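Local structure of extracellular solute-binding protein family 1 (Pseudothermotoga lettingae, 5CI5) at residues K356-I359 with I360-F364; P340-M343 with D344-K347. The protein probably serves an ABC transporter as its extracellular solute-binding protein, and binds the sugar alpha-D-tagatopyranose between its lobes. One frame throughout, in Å; residues are numbered along the deposited sequence.

Contact 1 (residues 356-364) lies within helix 355-363, whereas contact 2 (residues 340-347) covers the end of strand 339-340 and the start of helix 343-348, the helix just before it in the chain. Both run from core to surface: contact 1 buries Trp357 and Ile360 and exposes Gln358 and Glu362, while contact 2 buries Pro340, Arg342, Val345 and Cys346 and exposes Lys347. Contact 1 has an aromatic and aliphatic inner side over Met339, and no charged pair across its segments. Contact 2 carries its charge at the helix start, as a bidentate salt bridge between Arg342 and Asp344, with Pro340 supplying the apolar side. The two meet where CE1 of Phe361 packs on SG of Cys346, at 3.9 Å.

Contact 1. Residues K356-I359 with I360-F364; sequences KWQI and IFETF
Helix 355-363 sets Trp357 against Ile360 and Phe361, three and four residues further on. The methyl CD1 of Ile360 sits over one face of the indole as a CH-pi contact, 3.9 Å from the centroid of the six-membered ring of Trp357. CG1 of Ile360 lies beside its own backbone N (chi1 -67°), and from there the branch runs back along the helix to put CD1 above the tryptophan. Phe361 meets the same indole at CE3 of Trp357, which lies 3.6 Å from CZ of Phe361. The six-membered ring of Trp357 and the ring of Phe361 meet obliquely, their planes 42° apart. An alanine in place of Phe361 would probably leave CE3 of Trp357 and SG of Cys346 without their aromatic neighbour and open a gap between the two helices.

In the backbone, N-H groups bond to the carbonyl four residues earlier, weakly at Ile360 N to Lys356 O. Phe361 N gives a nearly straight bond to Trp357 O at 2.9 Å, and Glu362 N bonds to Gln358 O. The next carbonyl, Ile359 O, accepts twice, from Thr363 N at 3.1 Å and from Thr363 OG1 at 2.8 Å, the two donors coming from opposite faces of the carbonyl plane. The threonine hydroxyl is thus turned back onto its own helix.

Around the helix, Met339 of strand 339-340 touches Trp357, Ile360 and Phe361 alike, and Phe269 of helix 268-275 meets the indole nearly at right angles. Thr363 reaches Cys138 of strand 128-138, while the side chain of Lys356, its amino group paired with Asp354, touches Tyr283, Ser284 and Val285 of strand 283-286.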
ATOM      1  N   LYS A 356       8.734 -14.172  -8.541  1.00 17.76           N
ATOM      2  CA  LYS A 356       7.841 -13.111  -8.089  1.00 17.52           C
ATOM      3  C   LYS A 356       8.651 -11.879  -7.742  1.00 23.61           C
ATOM      4  O   LYS A 356       8.277 -10.749  -8.018  1.00 17.34           O
ATOM      5  CB  LYS A 356       7.021 -13.521  -6.852  1.00 21.61           C
ATOM      6  CG  LYS A 356       5.976 -14.568  -7.100  1.00 23.94           C
ATOM      7  CD  LYS A 356       4.949 -14.650  -5.949  1.00 21.45           C
ATOM      8  CE  LYS A 356       5.583 -14.863  -4.569  1.00 23.36           C
ATOM      9  NZ  LYS A 356       6.160 -16.208  -4.415  1.00 26.78           N
ATOM     10  N   TRP A 357       9.794 -12.099  -7.129  1.00 12.85           N
ATOM     11  CA  TRP A 357      10.553 -10.963  -6.625  1.00 14.50           C
ATOM     12  C   TRP A 357      11.377 -10.269  -7.710  1.00 20.45           C
ATOM     13  O   TRP A 357      11.660  -9.073  -7.601  1.00 15.09           O
ATOM     14  CB  TRP A 357      11.428 -11.417  -5.472  1.00 16.68           C
ATOM     15  CG  TRP A 357      10.605 -11.536  -4.266  1.00 14.72           C
ATOM     16  CD1 TRP A 357       9.971 -12.635  -3.818  1.00 16.93           C
ATOM     17  CD2 TRP A 357      10.281 -10.481  -3.353  1.00 13.99           C
ATOM     18  NE1 TRP A 357       9.277 -12.351  -2.666  1.00 14.83           N
ATOM     19  CE2 TRP A 357       9.455 -11.022  -2.368  1.00 14.29           C
ATOM     20  CE3 TRP A 357      10.616  -9.121  -3.284  1.00 15.17           C
ATOM     21  CZ2 TRP A 357       8.961 -10.268  -1.312  1.00 13.65           C
ATOM     22  CZ3 TRP A 357      10.118  -8.374  -2.242  1.00 14.86           C
ATOM     23  CH2 TRP A 357       9.313  -8.947  -1.268  1.00 12.43           C
ATOM     24  N   GLN A 358      11.722 -10.984  -8.775  1.00 18.97           N
ATOM     25  CA  GLN A 358      12.436 -10.353  -9.876  1.00 16.94           C
ATOM     26  C   GLN A 358      11.608  -9.221 -10.430  1.00 20.05           C
ATOM     27  O   GLN A 358      12.108  -8.124 -10.696  1.00 16.00           O
ATOM     28  CB  GLN A 358      12.750 -11.359 -10.991  1.00 31.76           C
ATOM     29  CG  GLN A 358      13.551 -10.758 -12.154  1.00 50.77           C
ATOM     30  CD  GLN A 358      12.974 -11.114 -13.514  1.00 58.12           C
ATOM     31  OE1 GLN A 358      12.450 -10.247 -14.222  1.00 59.23           O
ATOM     32  NE2 GLN A 358      13.063 -12.392 -13.886  1.00 52.36           N
ATOM     33  N   ILE A 359      10.322  -9.502 -10.586  0.66 16.05           N
ATOM     34  CA  ILE A 359       9.393  -8.559 -11.143  0.66 15.30           C
ATOM     35  C   ILE A 359       9.234  -7.335 -10.229  0.66 16.70           C
ATOM     36  O   ILE A 359       9.133  -6.192 -10.683  0.66 14.65           O
ATOM     37  CB  ILE A 359       8.033  -9.274 -11.388  0.66 21.84           C
ATOM     38  CG1 ILE A 359       8.240 -10.426 -12.392  0.66 24.07           C
ATOM     39  CG2 ILE A 359       7.027  -8.312 -11.892  0.66 22.09           C
ATOM     40  CD1 ILE A 359       7.050 -11.413 -12.557  0.66 14.10           C
ATOM     41  N   ILE A 360       9.224  -7.585  -8.931  1.00 14.13           N
ATOM     42  CA  ILE A 360       9.075  -6.525  -7.937  1.00 10.55           C
ATOM     43  C   ILE A 360      10.281  -5.598  -7.971  1.00 11.48           C
ATOM     44  O   ILE A 360      10.143  -4.379  -8.055  1.00 11.76           O
ATOM     45  CB  ILE A 360       8.882  -7.123  -6.538  1.00 10.24           C
ATOM     46  CG1 ILE A 360       7.551  -7.860  -6.472  1.00 12.88           C
ATOM     47  CG2 ILE A 360       8.897  -6.042  -5.458  1.00 11.33           C
ATOM     48  CD1 ILE A 360       7.365  -8.771  -5.272  1.00 12.50           C
ATOM     49  N   PHE A 361      11.469  -6.184  -7.929  1.00 10.61           N
ATOM     50  CA  PHE A 361      12.689  -5.391  -7.892  1.00 11.90           C
ATOM     51  C   PHE A 361      12.881  -4.572  -9.176  1.00 12.84           C
ATOM     52  O   PHE A 361      13.400  -3.458  -9.109  1.00 16.08           O
ATOM     53  CB  PHE A 361      13.892  -6.300  -7.638  1.00 15.88           C
ATOM     54  CG  PHE A 361      13.942  -6.870  -6.232  1.00 11.70           C
ATOM     55  CD1 PHE A 361      13.569  -6.111  -5.130  1.00 14.86           C
ATOM     56  CD2 PHE A 361      14.358  -8.174  -6.023  1.00 14.40           C
ATOM     57  CE1 PHE A 361      13.601  -6.645  -3.853  1.00 15.91           C
ATOM     58  CE2 PHE A 361      14.403  -8.718  -4.751  1.00 14.15           C
ATOM     59  CZ  PHE A 361      14.020  -7.956  -3.662  1.00 13.75           C
ATOM     60  N   GLU A 362      12.454  -5.108 -10.328  1.00  9.82           N
ATOM     61  CA  GLU A 362      12.551  -4.391 -11.589  1.00 11.23           C
ATOM     62  C   GLU A 362      11.556  -3.250 -11.695  1.00 11.09           C
ATOM     63  O   GLU A 362      11.854  -2.229 -12.297  1.00 15.49           O
ATOM     64  CB  GLU A 362      12.356  -5.366 -12.755  1.00 13.11           C
ATOM     65  CG  GLU A 362      13.611  -6.125 -13.054  1.00 21.91           C
ATOM     66  CD  GLU A 362      14.752  -5.190 -13.463  1.00 34.98           C
ATOM     67  OE1 GLU A 362      14.626  -4.503 -14.504  1.00 38.59           O
ATOM     68  OE2 GLU A 362      15.749  -5.119 -12.717  1.00 21.35           O
ATOM     69  N   THR A 363      10.385  -3.420 -11.088  1.00 12.69           N
ATOM     70  CA  THR A 363       9.307  -2.436 -11.200  1.00 14.85           C
ATOM     71  C   THR A 363       9.442  -1.300 -10.174  1.00 16.29           C
ATOM     72  O   THR A 363       9.165  -0.131 -10.468  1.00 11.72           O
ATOM     73  CB  THR A 363       7.951  -3.139 -11.029  1.00 13.53           C
ATOM     74  OG1 THR A 363       7.807  -4.126 -12.057  1.00 16.20           O
ATOM     75  CG2 THR A 363       6.806  -2.183 -11.131  1.00 16.03           C
ATOM     76  N   PHE A 364       9.865  -1.667  -8.964  1.00 11.32           N
ATOM     77  CA  PHE A 364       9.911  -0.756  -7.814  1.00  8.97           C
ATOM     78  C   PHE A 364      10.508   0.636  -8.105  1.00 10.31           C
ATOM     79  O   PHE A 364       9.944   1.642  -7.719  1.00 10.60           O
ATOM     80  CB  PHE A 364      10.677  -1.484  -6.692  1.00 11.21           C
ATOM     81  CG  PHE A 364      10.825  -0.707  -5.416  1.00  9.20           C
ATOM     82  CD1 PHE A 364       9.758  -0.575  -4.543  1.00  9.25           C
ATOM     83  CD2 PHE A 364      12.037  -0.138  -5.075  1.00 11.98           C
ATOM     84  CE1 PHE A 364       9.894   0.116  -3.364  1.00 10.44           C
ATOM     85  CE2 PHE A 364      12.179   0.556  -3.887  1.00 13.23           C
ATOM     86  CZ  PHE A 364      11.115   0.691  -3.032  1.00 11.06           C
TER

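Contact 2. Residues P340-M343 with D344-K347; sequences PTRM and DVCK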
ATOM      1  N   PRO A 340      11.683  -5.616   2.325  1.00  7.75           N
ATOM      2  CA  PRO A 340      12.485  -4.835   3.263  1.00  8.83           C
ATOM      3  C   PRO A 340      12.797  -3.463   2.688  1.00  7.54           C
ATOM      4  O   PRO A 340      13.052  -3.351   1.489  1.00  9.19           O
ATOM      5  CB  PRO A 340      13.786  -5.654   3.423  1.00 11.99           C
ATOM      6  CG  PRO A 340      13.476  -7.055   2.876  1.00 10.73           C
ATOM      7  CD  PRO A 340      12.327  -6.891   1.932  1.00 10.59           C
ATOM      8  N   THR A 341      12.786  -2.439   3.531  1.00  9.59           N
ATOM      9  CA  THR A 341      13.313  -1.132   3.147  1.00  8.82           C
ATOM     10  C   THR A 341      14.846  -1.123   3.072  1.00  9.86           C
ATOM     11  O   THR A 341      15.399  -0.201   2.505  1.00  9.59           O
ATOM     12  CB  THR A 341      12.870  -0.044   4.116  1.00  9.74           C
ATOM     13  OG1 THR A 341      13.309  -0.364   5.445  1.00  9.25           O
ATOM     14  CG2 THR A 341      11.357   0.076   4.074  1.00  7.46           C
ATOM     15  N   ARG A 342      15.506  -2.136   3.639  1.00  8.38           N
ATOM     16  CA  ARG A 342      16.970  -2.264   3.561  1.00  6.49           C
ATOM     17  C   ARG A 342      17.426  -2.994   2.290  1.00  9.60           C
ATOM     18  O   ARG A 342      17.019  -4.126   2.033  1.00 10.61           O
ATOM     19  CB  ARG A 342      17.526  -3.031   4.756  1.00  8.23           C
ATOM     20  CG  ARG A 342      17.341  -2.391   6.140  1.00 12.55           C
ATOM     21  CD  ARG A 342      17.956  -3.294   7.204  1.00 11.86           C
ATOM     22  NE  ARG A 342      19.418  -3.276   7.069  1.00 10.66           N
ATOM     23  CZ  ARG A 342      20.270  -2.641   7.859  1.00 11.34           C
ATOM     24  NH1 ARG A 342      19.864  -1.963   8.926  1.00 13.37           N
ATOM     25  NH2 ARG A 342      21.568  -2.693   7.573  1.00 13.03           N
HETATM   26  N   MSE A 343      18.321  -2.351   1.549  1.00  8.42           N
HETATM   27  CA  MSE A 343      18.886  -2.902   0.320  1.00  9.01           C
HETATM   28  C   MSE A 343      19.686  -4.169   0.610  1.00 11.83           C
HETATM   29  O   MSE A 343      19.526  -5.168  -0.091  1.00 12.98           O
HETATM   30  CB  MSE A 343      19.774  -1.876  -0.372  1.00  9.88           C
HETATM   31  CG  MSE A 343      18.994  -0.756  -0.974  1.00  8.82           C
HETATM   32 SE   MSE A 343      20.071   0.370  -2.122  0.71 15.09          SE
HETATM   33  CE  MSE A 343      21.053   1.277  -0.734  1.00 19.88           C
ATOM     34  N   ASP A 344      20.518  -4.139   1.654  1.00  9.68           N
ATOM     35  CA  ASP A 344      21.363  -5.303   1.932  1.00 11.47           C
ATOM     36  C   ASP A 344      20.512  -6.551   2.221  1.00 15.15           C
ATOM     37  O   ASP A 344      20.847  -7.618   1.731  1.00 12.80           O
ATOM     38  CB  ASP A 344      22.373  -5.038   3.054  1.00 14.75           C
ATOM     39  CG  ASP A 344      21.767  -4.459   4.341  1.00 15.22           C
ATOM     40  OD1 ASP A 344      20.521  -4.371   4.496  1.00 13.14           O
ATOM     41  OD2 ASP A 344      22.592  -4.107   5.230  1.00 14.43           O
ATOM     42  N   VAL A 345      19.394  -6.435   2.941  1.00 11.86           N
ATOM     43  CA  VAL A 345      18.532  -7.596   3.144  1.00 11.29           C
ATOM     44  C   VAL A 345      17.884  -8.081   1.846  1.00 12.04           C
ATOM     45  O   VAL A 345      17.782  -9.301   1.599  1.00 11.98           O
ATOM     46  CB  VAL A 345      17.441  -7.284   4.187  1.00  9.63           C
ATOM     47  CG1 VAL A 345      16.504  -8.432   4.354  1.00  9.86           C
ATOM     48  CG2 VAL A 345      18.081  -6.955   5.516  1.00 17.19           C
ATOM     49  N   CYS A 346      17.425  -7.140   1.023  1.00  9.13           N
ATOM     50  CA  CYS A 346      16.832  -7.500  -0.256  1.00 13.49           C
ATOM     51  C   CYS A 346      17.821  -8.282  -1.116  1.00 14.38           C
ATOM     52  O   CYS A 346      17.439  -9.223  -1.805  1.00 13.30           O
ATOM     53  CB  CYS A 346      16.378  -6.252  -1.006  1.00 12.42           C
ATOM     54  SG  CYS A 346      14.872  -5.469  -0.316  1.00 11.70           S
ATOM     55  N   LYS A 347      19.090  -7.890  -1.051  1.00 13.23           N
ATOM     56  CA  LYS A 347      20.111  -8.404  -1.948  1.00 13.43           C
ATOM     57  C   LYS A 347      20.706  -9.700  -1.415  1.00 14.38           C
ATOM     58  O   LYS A 347      21.111 -10.572  -2.194  1.00 16.70           O
ATOM     59  CB  LYS A 347      21.222  -7.373  -2.148  1.00 15.96           C
ATOM     60  CG  LYS A 347      20.785  -6.114  -2.903  1.00 12.30           C
ATOM     61  CD  LYS A 347      21.790  -5.002  -2.716  1.00 11.07           C
ATOM     62  CE  LYS A 347      21.323  -3.696  -3.364  1.00 12.25           C
ATOM     63  NZ  LYS A 347      22.343  -2.623  -3.128  1.00 13.82           N
TER
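Arg342 grips the carboxylate of Asp344 side-on, with two nitrogens and one bond to each oxygen. Arg342 NE reaches OD1 of Asp344 at 3.0 Å, and Arg342 NH2 reaches Asp344 OD2 at 2.9 Å with a nearly straight N-H (176°). Both oxygens use their syn lone pairs, and the guanidinium and carboxylate planes are only 13° apart, so the pair is held flat. Asp344 has CG between its backbone N and carbonyl carbon (chi1 51°), which swings the carboxylate back past the helix start toward the arginine. On the far side, Arg342 NH1 makes a salt bridge with Glu110 and a hydrogen bond to the carbonyl of Thr323. With two carboxylates about it, the arginine's charge is probably well balanced.

OD1 of Asp344 receives, besides Arg342 NE, a weak bond from the amide of Val345. Thr341 OG1 bonds to Pro133 O, and backbone bonds tie Thr341 to Trp116 and Met343 to Gln114. Weak bonds run from Asp344 N to Gln114 OE1 and from Trp116 NE1 to Pro340 O. Met343, here selenomethionine, runs side by side with Lys347, and Lys347 CE lies 3.8 Å from Met343 CB.

The apolar side is built on Pro340. CG of Pro340 touches CG1 of Val345 at 3.6 Å, and CD of Pro340 lies 3.7 Å from SG of Cys346; Trp328 and Val332 of helix 325-335 also pack against the proline. Strand 339-340 thus passes through a short turn into helix 343-348, where a bidentate salt bridge joins the N-cap residue Arg342 to Asp344. The N-cap carbonyl Arg342 O takes the N-H of Cys346 at 3.2 Å and Met343 O that of Lys347 at 2.9 Å, the i+4 to i bonding of the first turn of an alpha-helix.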